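PDB 4IGB: LPXTG cell wall surface protein, which probably acts as a streptococcal adhesin, tethered to cell-wall peptidoglycan through its LPXTG motif, with this piece forming its N-terminal N1 and N2 domains. Local coordinates for residues Arg29-Asn34 with Phe94-Val100; Tyr65-Met69 with Ser142-Glu146; Ser331-Gln337 with Thr412-Asp418. All blocks are in the same frame, centred on the assembly; numbering follows the deposited sequence.

Contacts 1 and 2 belong to the N1 domain and contact 3 to the N2 domain that follows it. The first two have centres about 18 Å apart and interleave along the chain: Tyr65-Met69 lies between the two segments of contact 1, and Ser142-Glu146 comes after both. They also touch, through a salt bridge from Lys30 to Glu146, and strands 29-30 and 68-75 belong to the same antiparallel sheet. Contact 3 opens only after both have closed; its centre is about 25 Å from that of contact 1 and 40 Å from that of contact 2. The domains are thus successive modules, and the end of contact 3 reaches back to N1 through Asp418 and Arg263.

Contact 1. Residues Arg29-Asn34 with Phe94-Val100; sequences RKFNLN and FTNIGTV. With SO4 (sulfate ion), chain J.
Asn32 and Ile97 bring the two backbones closest, where Asn32 N donates to Ile97 O over 2.8 Å, nearly straight at 167° and onto an in-plane lone pair of the carbonyl. It is the only backbone-to-backbone hydrogen bond between the segments; side chains make most of the remaining contact. Ile97, the central side chain, buries the most area. Its CG1 sits between the backbone N and the carbonyl carbon (chi1 70°), which carries CD1 over one face of the Phe31 ring, 3.8 Å from the Phe31 centroid in a CH-pi contact. The other branch, Ile97 CG2, runs alongside Leu33 and meets Leu33 CD1 at 3.9 Å. Branching at CB thus lets one isoleucine serve two neighbours. Leu33 stands over a face of Phe94, its CG 3.9 Å from the Phe94 ring centroid, a second CH-pi contact. At the far end Val100 CG2 approaches the rim of Phe31 near the ring plane, 4.0 Å from Phe31 CE1.

The polar flank belongs to Arg29, whose extended chain is long enough to reach past Phe31 to the backbone of the other segment. NH1 donates to Thr99 O at 2.8 Å, but in a bent bond (135°) that comes from above the carbonyl plane. Gly98, having no side chain, lets Arg29 NH2 lie 3.6 Å from Gly98 CA. Lys30 points away from Phe94-Val100; its NZ forms a salt bridge with Glu146 and bonds to Ser147 O.

Strand 29-30 is an edge strand of its six-stranded sheet, paired with 280-287, whereas 84-100 belongs to the other large sheet of the N1 domain, beside 103-118. Phe31 and Ile97 fill the space between these layers, both touching Ile180 of strand 170-182, while Phe31 also packs on Ile287 and Ile97 on Val105.

Contact 2. Residues Tyr65-Met69 with Ser142-Glu146; sequences YPGEM and SELWE
Tyr65 and Trp145 supply the aromatic part of the contact. The indole brings its CH2 corner over one face of the tyrosine ring, offset toward the rim, with Trp145 CH2 3.5 Å from Tyr65 CE2. The planes are inclined at 58° and the ring centroids lie 5.0 Å apart, so the pair is oblique. The indole is also backed by its own neighbour, since Leu144 CB lies over its centre. At the polar edge Trp145 NE1 turns elsewhere, to Tyr157 OH.

Apolar contacts gather on Leu144, a side chain whose two methyls suit it to bridge separate partners. CD1 reaches Tyr65 CB at 3.6 Å and Met69 CE at 4.1 Å. The flexible methionine chain bends at its last torsion (chi3 -75°), which carries its methyl back to Ser142 and Leu144. The second methyl, Leu144 CD2, presses closely on the backbone, 3.2 Å from Pro66 O, just where the chain takes a cis peptide between Pro66 and Gly67.

These residues sit where two neighbouring strands of the antiparallel six-stranded sheet of the N1 domain meet loops: 68-75 begins here and 135-142 ends. Pro55 and Tyr157 also flank Met69 and Leu144, while Tyr57 touches both Tyr65 and Trp145.

Polar interactions shape the loop more than they join the segments. Ser142 closes an ST turn, its OG accepting from Leu144 N at 3.2 Å in an almost linear bond (170°); serine is short enough to fold its hydroxyl back onto the main chain in this way. Between the segments a water donates to Glu68 O (2.7 Å) and accepts from Glu143 N (2.8 Å), bridging backbones that stand too far apart to bond directly. The Glu68 carboxylate is bonded instead to His51 and Ser53 of the adjacent strand 47-53.

Contact 3. Residues Ser331-Gln337 with Thr412-Asp418; sequences SSIEMVQ and TVTLHVD
Leu415 wedges its CD1 methyl between Ile333 and Met335 on the buried face of the strand pair, 3.7 Å from Ile333 CG2 and 4.0 Å from Met335 CG. Its CG stands opposite the backbone N (chi1 174°), which carries this methyl across to the partner strand. Val417 lies beside Ile333, and farther along Val413 CG2 meets Gln337 CG at 3.7 Å, while the Gln337 amide bonds to Asn411. Phe317 of strand 310-317 covers Met335, Val413 and Leu415, and Ile389 and Ile391 of strand 389-397 close over Met335, so two layers meet here, consistent with a beta-sandwich as in related adhesins. Beta-branched and long aliphatic residues suit such an extended face.

Between the faces runs the antiparallel ladder, its strand axes at 162°. Glu334 with His416 and Val336 with Thr414 form hydrogen-bonded pairs; the shortest rung, His416 N to Glu334 O, is 2.7 Å long and nearly straight at 175°. On the more exposed face Val336 CG2 meets the His416 ring obliquely, 3.5 Å from His416 CD2, each shielding part of the other from solvent.

At the edge, Asp418 N donates to Ser332 O at 2.9 Å, and the Asp418 carboxylate turns back: OD1 accepts from Ser331 N at 2.6 Å, through its syn lone pair, and weakly from Ser332 N at 3.3 Å. One water links Ser331 OG to the carboxylate oxygen Asp418 OD2, another Ser332 OG to the main-chain Asp418 O.

Aspartate is short enough to take one amide firmly and a second weakly on the same oxygen while its other oxygen, OD2, pairs with Arg263 of the N1 domain. The N-H donors and the arginine should stabilise the negative charge, and the carboxylate thereby ties an N2 strand end to N1.

Contact 1. Residues Arg29-Asn34 with Phe94-Val100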
loop_
_atom_site.group_PDB
_atom_site.type_symbol
_atom_site.label_atom_id
_atom_site.label_comp_id
_atom_site.label_asym_id
_atom_site.label_seq_id
_atom_site.Cartn_x
_atom_site.Cartn_y
_atom_site.Cartn_z
ATOM N N ARG B 29 2.165 6.135 5.731
ATOM C CA ARG B 29 1.124 7.059 5.320
ATOM C C ARG B 29 -0.176 6.338 5.041
ATOM O O ARG B 29 -0.216 5.416 4.229
ATOM C CB ARG B 29 1.525 7.815 4.068
ATOM C CG ARG B 29 0.403 8.702 3.591
ATOM C CD ARG B 29 0.880 9.670 2.550
ATOM N NE ARG B 29 -0.126 10.702 2.342
ATOM C CZ ARG B 29 0.103 11.840 1.707
ATOM N NH1 ARG B 29 1.322 12.095 1.229
ATOM N NH2 ARG B 29 -0.883 12.720 1.565
ATOM N N LYS B 30 -1.242 6.777 5.693
ATOM C CA LYS B 30 -2.561 6.230 5.425
ATOM C C LYS B 30 -3.283 7.162 4.461
ATOM O O LYS B 30 -3.456 8.350 4.744
ATOM C CB LYS B 30 -3.360 6.086 6.715
ATOM C CG LYS B 30 -4.697 5.362 6.567
ATOM C CD LYS B 30 -5.359 5.170 7.942
ATOM C CE LYS B 30 -6.391 4.045 7.909
ATOM N NZ LYS B 30 -7.189 4.004 9.166
ATOM N N PHE B 31 -3.704 6.634 3.318
ATOM C CA PHE B 31 -4.346 7.484 2.329
ATOM C C PHE B 31 -5.741 7.926 2.775
ATOM O O PHE B 31 -6.375 7.290 3.618
ATOM C CB PHE B 31 -4.426 6.763 0.981
ATOM C CG PHE B 31 -3.100 6.633 0.284
ATOM C CD1 PHE B 31 -2.359 7.758 -0.039
ATOM C CD2 PHE B 31 -2.598 5.383 -0.047
ATOM C CE1 PHE B 31 -1.134 7.642 -0.683
ATOM C CE2 PHE B 31 -1.399 5.255 -0.704
ATOM C CZ PHE B 31 -0.656 6.391 -1.020
ATOM N N ASN B 32 -6.223 9.005 2.175
ATOM C CA ASN B 32 -7.568 9.498 2.438
ATOM C C ASN B 32 -8.613 8.805 1.574
ATOM O O ASN B 32 -8.723 9.068 0.374
ATOM C CB ASN B 32 -7.625 11.011 2.216
ATOM C CG ASN B 32 -6.732 11.762 3.170
ATOM O OD1 ASN B 32 -6.740 11.484 4.363
ATOM N ND2 ASN B 32 -5.939 12.708 2.652
ATOM N N LEU B 33 -9.380 7.915 2.188
ATOM C CA LEU B 33 -10.466 7.253 1.489
ATOM C C LEU B 33 -11.704 7.461 2.322
ATOM O O LEU B 33 -11.748 7.047 3.484
ATOM C CB LEU B 33 -10.196 5.754 1.335
ATOM C CG LEU B 33 -9.212 5.297 0.265
ATOM C CD1 LEU B 33 -7.857 5.905 0.507
ATOM C CD2 LEU B 33 -9.121 3.778 0.284
ATOM N N ASN B 34 -12.709 8.114 1.751
ATOM C CA ASN B 34 -13.890 8.429 2.530
ATOM C C ASN B 34 -15.115 8.551 1.647
ATOM O O ASN B 34 -15.005 8.459 0.413
ATOM C CB ASN B 34 -13.660 9.702 3.340
ATOM C CG ASN B 34 -13.214 10.860 2.478
ATOM O OD1 ASN B 34 -13.990 11.367 1.663
ATOM N ND2 ASN B 34 -11.959 11.293 2.652
ATOM N N PHE B 94 -11.422 6.130 -5.505
ATOM C CA PHE B 94 -11.243 7.210 -4.549
ATOM C C PHE B 94 -10.302 8.212 -5.178
ATOM O O PHE B 94 -9.151 7.899 -5.430
ATOM C CB PHE B 94 -10.677 6.700 -3.220
ATOM C CG PHE B 94 -11.573 5.729 -2.512
ATOM C CD1 PHE B 94 -12.404 6.152 -1.487
ATOM C CD2 PHE B 94 -11.572 4.386 -2.862
ATOM C CE1 PHE B 94 -13.243 5.248 -0.830
ATOM C CE2 PHE B 94 -12.413 3.474 -2.220
ATOM C CZ PHE B 94 -13.243 3.911 -1.194
ATOM N N THR B 95 -10.801 9.415 -5.446
ATOM C CA THR B 95 -10.018 10.424 -6.149
ATOM C C THR B 95 -9.256 11.363 -5.202
ATOM O O THR B 95 -9.819 11.884 -4.245
ATOM C CB THR B 95 -10.913 11.289 -7.081
ATOM O OG1 THR B 95 -11.602 10.447 -8.010
ATOM C CG2 THR B 95 -10.063 12.286 -7.863
ATOM N N ASN B 96 -7.987 11.611 -5.512
ATOM C CA ASN B 96 -7.153 12.501 -4.716
ATOM C C ASN B 96 -7.102 12.072 -3.254
ATOM O O ASN B 96 -7.612 12.766 -2.377
ATOM C CB ASN B 96 -7.642 13.950 -4.817
ATOM C CG ASN B 96 -6.659 14.920 -4.217
ATOM O OD1 ASN B 96 -5.504 14.562 -3.973
ATOM N ND2 ASN B 96 -7.103 16.150 -3.965
ATOM N N ILE B 97 -6.480 10.924 -3.013
ATOM C CA ILE B 97 -6.410 10.331 -1.688
ATOM C C ILE B 97 -5.184 10.848 -0.969
ATOM O O ILE B 97 -4.962 10.536 0.201
ATOM C CB ILE B 97 -6.324 8.789 -1.766
ATOM C CG1 ILE B 97 -4.972 8.346 -2.327
ATOM C CG2 ILE B 97 -7.484 8.216 -2.593
ATOM C CD1 ILE B 97 -4.900 6.838 -2.580
ATOM N N GLY B 98 -4.380 11.625 -1.689
ATOM C CA GLY B 98 -3.197 12.227 -1.111
ATOM C C GLY B 98 -2.299 12.775 -2.200
ATOM O O GLY B 98 -2.515 12.518 -3.388
ATOM N N THR B 99 -1.300 13.549 -1.794
ATOM C CA THR B 99 -0.272 14.023 -2.706
ATOM C C THR B 99 1.068 13.430 -2.308
ATOM O O THR B 99 1.487 13.533 -1.149
ATOM C CB THR B 99 -0.183 15.539 -2.683
ATOM O OG1 THR B 99 -1.473 16.080 -2.990
ATOM C CG2 THR B 99 0.850 16.042 -3.706
ATOM N N VAL B 100 1.735 12.795 -3.265
ATOM C CA VAL B 100 2.980 12.092 -2.992
ATOM C C VAL B 100 4.013 12.441 -4.065
ATOM O O VAL B 100 3.743 12.300 -5.265
ATOM C CB VAL B 100 2.764 10.563 -3.001
ATOM C CG1 VAL B 100 4.068 9.845 -2.769
ATOM C CG2 VAL B 100 1.723 10.141 -1.963
HETATM S S SO4 J . -3.992 3.134 11.392
HETATM O O1 SO4 J . -3.629 2.249 12.496
HETATM O O2 SO4 J . -4.713 2.376 10.383
HETATM O O3 SO4 J . -2.773 3.702 10.821
HETATM O O4 SO4 J . -4.874 4.197 11.877
HETATM O O HOH W 1 -1.205 15.041 0.903
#

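Contact 2. Residues Tyr65-Met69 with Ser142-Glu146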
loop_
_atom_site.group_PDB
_atom_site.type_symbol
_atom_site.label_atom_id
_atom_site.label_comp_id
_atom_site.label_asym_id
_atom_site.label_seq_id
_atom_site.Cartn_x
_atom_site.Cartn_y
_atom_site.Cartn_z
ATOM N N TYR B 65 -24.385 4.567 15.890
ATOM C CA TYR B 65 -23.012 5.029 15.898
ATOM C C TYR B 65 -22.887 6.252 14.980
ATOM O O TYR B 65 -23.508 6.301 13.921
ATOM C CB TYR B 65 -22.077 3.915 15.430
ATOM C CG TYR B 65 -21.833 2.800 16.421
ATOM C CD1 TYR B 65 -22.798 1.827 16.665
ATOM C CD2 TYR B 65 -20.616 2.690 17.081
ATOM C CE1 TYR B 65 -22.564 0.795 17.563
ATOM C CE2 TYR B 65 -20.373 1.659 17.977
ATOM C CZ TYR B 65 -21.349 0.714 18.215
ATOM O OH TYR B 65 -21.103 -0.313 19.111
ATOM N N PRO B 66 -22.088 7.249 15.385
ATOM C CA PRO B 66 -21.908 8.451 14.566
ATOM C C PRO B 66 -20.694 8.275 13.646
ATOM O O PRO B 66 -19.715 7.668 14.089
ATOM C CB PRO B 66 -21.632 9.538 15.617
ATOM C CG PRO B 66 -21.308 8.780 16.937
ATOM C CD PRO B 66 -21.273 7.313 16.610
ATOM N N GLY B 67 -20.737 8.775 12.406
ATOM C CA GLY B 67 -21.861 9.533 11.884
ATOM C C GLY B 67 -22.372 9.100 10.515
ATOM O O GLY B 67 -23.491 8.612 10.416
ATOM N N GLU B 68 -21.583 9.289 9.458
ATOM C CA GLU B 68 -22.090 9.064 8.091
ATOM C C GLU B 68 -21.413 7.898 7.365
ATOM O O GLU B 68 -20.198 7.706 7.441
ATOM C CB GLU B 68 -22.020 10.344 7.246
ATOM C CG GLU B 68 -22.746 11.552 7.860
ATOM C CD GLU B 68 -24.248 11.373 7.982
ATOM O OE1 GLU B 68 -24.860 10.714 7.127
ATOM O OE2 GLU B 68 -24.839 11.919 8.934
ATOM N N MET B 69 -22.223 7.115 6.666
ATOM C CA MET B 69 -21.751 5.881 6.057
ATOM C C MET B 69 -22.346 5.713 4.668
ATOM O O MET B 69 -23.496 6.086 4.417
ATOM C CB MET B 69 -22.162 4.683 6.919
ATOM C CG MET B 69 -22.048 3.331 6.222
ATOM S SD MET B 69 -22.551 1.947 7.268
ATOM C CE MET B 69 -21.133 1.831 8.361
ATOM N N SER B 142 -16.975 4.325 5.877
ATOM C CA SER B 142 -17.301 5.221 6.979
ATOM C C SER B 142 -16.086 5.407 7.849
ATOM O O SER B 142 -15.085 4.702 7.706
ATOM C CB SER B 142 -18.386 4.621 7.861
ATOM O OG SER B 142 -17.809 3.654 8.724
ATOM N N GLU B 143 -16.183 6.342 8.784
ATOM C CA GLU B 143 -15.136 6.451 9.778
ATOM C C GLU B 143 -15.654 6.116 11.170
ATOM O O GLU B 143 -15.179 6.656 12.154
ATOM C CB GLU B 143 -14.449 7.818 9.703
ATOM C CG GLU B 143 -13.679 8.006 8.398
ATOM C CD GLU B 143 -13.053 9.384 8.253
ATOM O OE1 GLU B 143 -11.841 9.460 8.004
ATOM O OE2 GLU B 143 -13.773 10.395 8.361
ATOM N N LEU B 144 -16.620 5.205 11.251
ATOM C CA LEU B 144 -17.117 4.757 12.557
ATOM C C LEU B 144 -16.009 4.157 13.420
ATOM O O LEU B 144 -16.021 4.316 14.638
ATOM C CB LEU B 144 -18.207 3.689 12.426
ATOM C CG LEU B 144 -19.546 3.934 11.740
ATOM C CD1 LEU B 144 -20.556 2.921 12.272
ATOM C CD2 LEU B 144 -20.026 5.362 11.947
ATOM N N TRP B 145 -15.077 3.445 12.786
ATOM C CA TRP B 145 -14.103 2.622 13.495
ATOM C C TRP B 145 -12.696 3.208 13.424
ATOM O O TRP B 145 -12.014 3.313 14.441
ATOM C CB TRP B 145 -14.121 1.200 12.929
ATOM C CG TRP B 145 -15.516 0.684 12.782
ATOM C CD1 TRP B 145 -16.135 0.291 11.628
ATOM C CD2 TRP B 145 -16.480 0.527 13.826
ATOM N NE1 TRP B 145 -17.425 -0.111 11.895
ATOM C CE2 TRP B 145 -17.662 0.027 13.240
ATOM C CE3 TRP B 145 -16.460 0.761 15.206
ATOM C CZ2 TRP B 145 -18.811 -0.250 13.982
ATOM C CZ3 TRP B 145 -17.610 0.491 15.945
ATOM C CH2 TRP B 145 -18.766 -0.007 15.329
ATOM N N GLU B 146 -12.271 3.568 12.216
ATOM C CA GLU B 146 -11.001 4.247 11.996
ATOM C C GLU B 146 -11.232 5.366 11.001
ATOM O O GLU B 146 -12.220 5.356 10.262
ATOM C CB GLU B 146 -9.967 3.324 11.345
ATOM C CG GLU B 146 -9.784 1.957 11.945
ATOM C CD GLU B 146 -8.807 1.115 11.126
ATOM O OE1 GLU B 146 -8.210 1.647 10.157
ATOM O OE2 GLU B 146 -8.641 -0.078 11.448
HETATM O O HOH W 2 -18.145 8.320 9.056
#

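Contact 3. Residues Ser331-Gln337 with Thr412-Asp418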
loop_
_atom_site.group_PDB
_atom_site.type_symbol
_atom_site.label_atom_id
_atom_site.label_comp_id
_atom_site.label_asym_id
_atom_site.label_seq_id
_atom_site.Cartn_x
_atom_site.Cartn_y
_atom_site.Cartn_z
ATOM N N SER B 331 17.147 -4.248 2.853
ATOM C CA SER B 331 18.165 -5.160 2.370
ATOM C C SER B 331 19.097 -4.456 1.386
ATOM O O SER B 331 20.222 -4.890 1.160
ATOM C CB SER B 331 17.498 -6.356 1.692
ATOM O OG SER B 331 16.648 -7.014 2.618
ATOM N N SER B 332 18.620 -3.379 0.783
ATOM C CA SER B 332 19.459 -2.606 -0.118
ATOM C C SER B 332 19.073 -1.134 -0.112
ATOM O O SER B 332 17.901 -0.778 0.050
ATOM C CB SER B 332 19.348 -3.152 -1.543
ATOM O OG SER B 332 18.071 -2.861 -2.055
ATOM N N ILE B 333 20.073 -0.278 -0.289
ATOM C CA ILE B 333 19.834 1.125 -0.536
ATOM C C ILE B 333 20.730 1.555 -1.681
ATOM O O ILE B 333 21.930 1.299 -1.663
ATOM C CB ILE B 333 20.151 1.987 0.693
ATOM C CG1 ILE B 333 19.204 1.647 1.858
ATOM C CG2 ILE B 333 20.056 3.468 0.341
ATOM C CD1 ILE B 333 19.589 2.375 3.192
ATOM N N GLU B 334 20.145 2.211 -2.674
ATOM C CA GLU B 334 20.887 2.654 -3.837
ATOM C C GLU B 334 20.380 4.016 -4.261
ATOM O O GLU B 334 19.242 4.388 -3.972
ATOM C CB GLU B 334 20.738 1.647 -4.985
ATOM C CG GLU B 334 20.999 0.211 -4.568
ATOM C CD GLU B 334 20.879 -0.785 -5.723
ATOM O OE1 GLU B 334 20.533 -0.367 -6.854
ATOM O OE2 GLU B 334 21.132 -1.996 -5.490
ATOM N N MET B 335 21.246 4.768 -4.930
ATOM C CA MET B 335 20.879 6.045 -5.499
ATOM C C MET B 335 21.271 5.968 -6.959
ATOM O O MET B 335 22.408 5.608 -7.284
ATOM C CB MET B 335 21.635 7.186 -4.816
ATOM C CG MET B 335 21.405 7.264 -3.312
ATOM S SD MET B 335 22.219 5.927 -2.433
ATOM C CE MET B 335 22.198 6.608 -0.754
ATOM N N VAL B 336 20.321 6.291 -7.828
ATOM C CA VAL B 336 20.493 6.153 -9.264
ATOM C C VAL B 336 20.505 7.532 -9.886
ATOM O O VAL B 336 19.523 8.267 -9.782
ATOM C CB VAL B 336 19.320 5.380 -9.908
ATOM C CG1 VAL B 336 19.473 5.351 -11.422
ATOM C CG2 VAL B 336 19.228 3.966 -9.364
ATOM N N GLN B 337 21.619 7.877 -10.518
ATOM C CA GLN B 337 21.726 9.107 -11.296
ATOM C C GLN B 337 21.671 8.766 -12.780
ATOM O O GLN B 337 22.070 7.675 -13.196
ATOM C CB GLN B 337 23.059 9.807 -11.021
ATOM C CG GLN B 337 22.966 11.083 -10.225
ATOM C CD GLN B 337 22.275 12.237 -10.952
ATOM O OE1 GLN B 337 21.629 12.053 -11.985
ATOM N NE2 GLN B 337 22.413 13.445 -10.397
ATOM N N THR B 412 17.621 14.603 -12.334
ATOM C CA THR B 412 16.813 14.062 -11.245
ATOM C C THR B 412 17.553 12.844 -10.711
ATOM O O THR B 412 18.146 12.084 -11.483
ATOM C CB THR B 412 15.390 13.668 -11.733
ATOM O OG1 THR B 412 14.654 14.855 -12.041
ATOM C CG2 THR B 412 14.610 12.881 -10.663
ATOM N N VAL B 413 17.556 12.658 -9.395
ATOM C CA VAL B 413 18.183 11.469 -8.859
ATOM C C VAL B 413 17.126 10.712 -8.098
ATOM O O VAL B 413 16.162 11.313 -7.637
ATOM C CB VAL B 413 19.438 11.779 -8.000
ATOM C CG1 VAL B 413 19.056 12.408 -6.639
ATOM C CG2 VAL B 413 20.236 10.531 -7.801
ATOM N N THR B 414 17.286 9.396 -8.000
ATOM C CA THR B 414 16.276 8.545 -7.362
ATOM C C THR B 414 16.841 7.637 -6.281
ATOM O O THR B 414 17.777 6.879 -6.521
ATOM C CB THR B 414 15.547 7.672 -8.403
ATOM O OG1 THR B 414 14.932 8.526 -9.367
ATOM C CG2 THR B 414 14.470 6.814 -7.743
ATOM N N LEU B 415 16.250 7.700 -5.096
ATOM C CA LEU B 415 16.656 6.831 -4.004
ATOM C C LEU B 415 15.843 5.562 -4.069
ATOM O O LEU B 415 14.631 5.598 -4.269
ATOM C CB LEU B 415 16.434 7.511 -2.658
ATOM C CG LEU B 415 16.683 6.701 -1.384
ATOM C CD1 LEU B 415 18.137 6.233 -1.275
ATOM C CD2 LEU B 415 16.298 7.536 -0.161
ATOM N N HIS B 416 16.533 4.441 -3.931
ATOM C CA HIS B 416 15.877 3.163 -3.765
ATOM C C HIS B 416 16.208 2.591 -2.396
ATOM O O HIS B 416 17.352 2.649 -1.947
ATOM C CB HIS B 416 16.310 2.198 -4.858
ATOM C CG HIS B 416 15.981 2.676 -6.232
ATOM N ND1 HIS B 416 14.838 2.294 -6.896
ATOM C CD2 HIS B 416 16.626 3.535 -7.055
ATOM C CE1 HIS B 416 14.800 2.883 -8.079
ATOM N NE2 HIS B 416 15.875 3.639 -8.203
ATOM N N VAL B 417 15.186 2.048 -1.749
ATOM C CA VAL B 417 15.295 1.367 -0.470
ATOM C C VAL B 417 14.437 0.118 -0.663
ATOM O O VAL B 417 13.246 0.239 -0.888
ATOM C CB VAL B 417 14.703 2.234 0.670
ATOM C CG1 VAL B 417 14.669 1.460 1.985
ATOM C CG2 VAL B 417 15.497 3.538 0.824
ATOM N N ASP B 418 15.048 -1.067 -0.621
ATOM C CA ASP B 418 14.410 -2.284 -1.149
ATOM C C ASP B 418 13.758 -1.973 -2.505
ATOM O O ASP B 418 14.430 -1.461 -3.389
ATOM C CB ASP B 418 13.407 -2.878 -0.163
ATOM C CG ASP B 418 14.068 -3.395 1.097
ATOM O OD1 ASP B 418 15.317 -3.489 1.120
ATOM O OD2 ASP B 418 13.341 -3.722 2.060
HETATM O O HOH W 3 14.556 -5.816 3.651
HETATM O O HOH W 4 17.039 -0.819 -3.513
#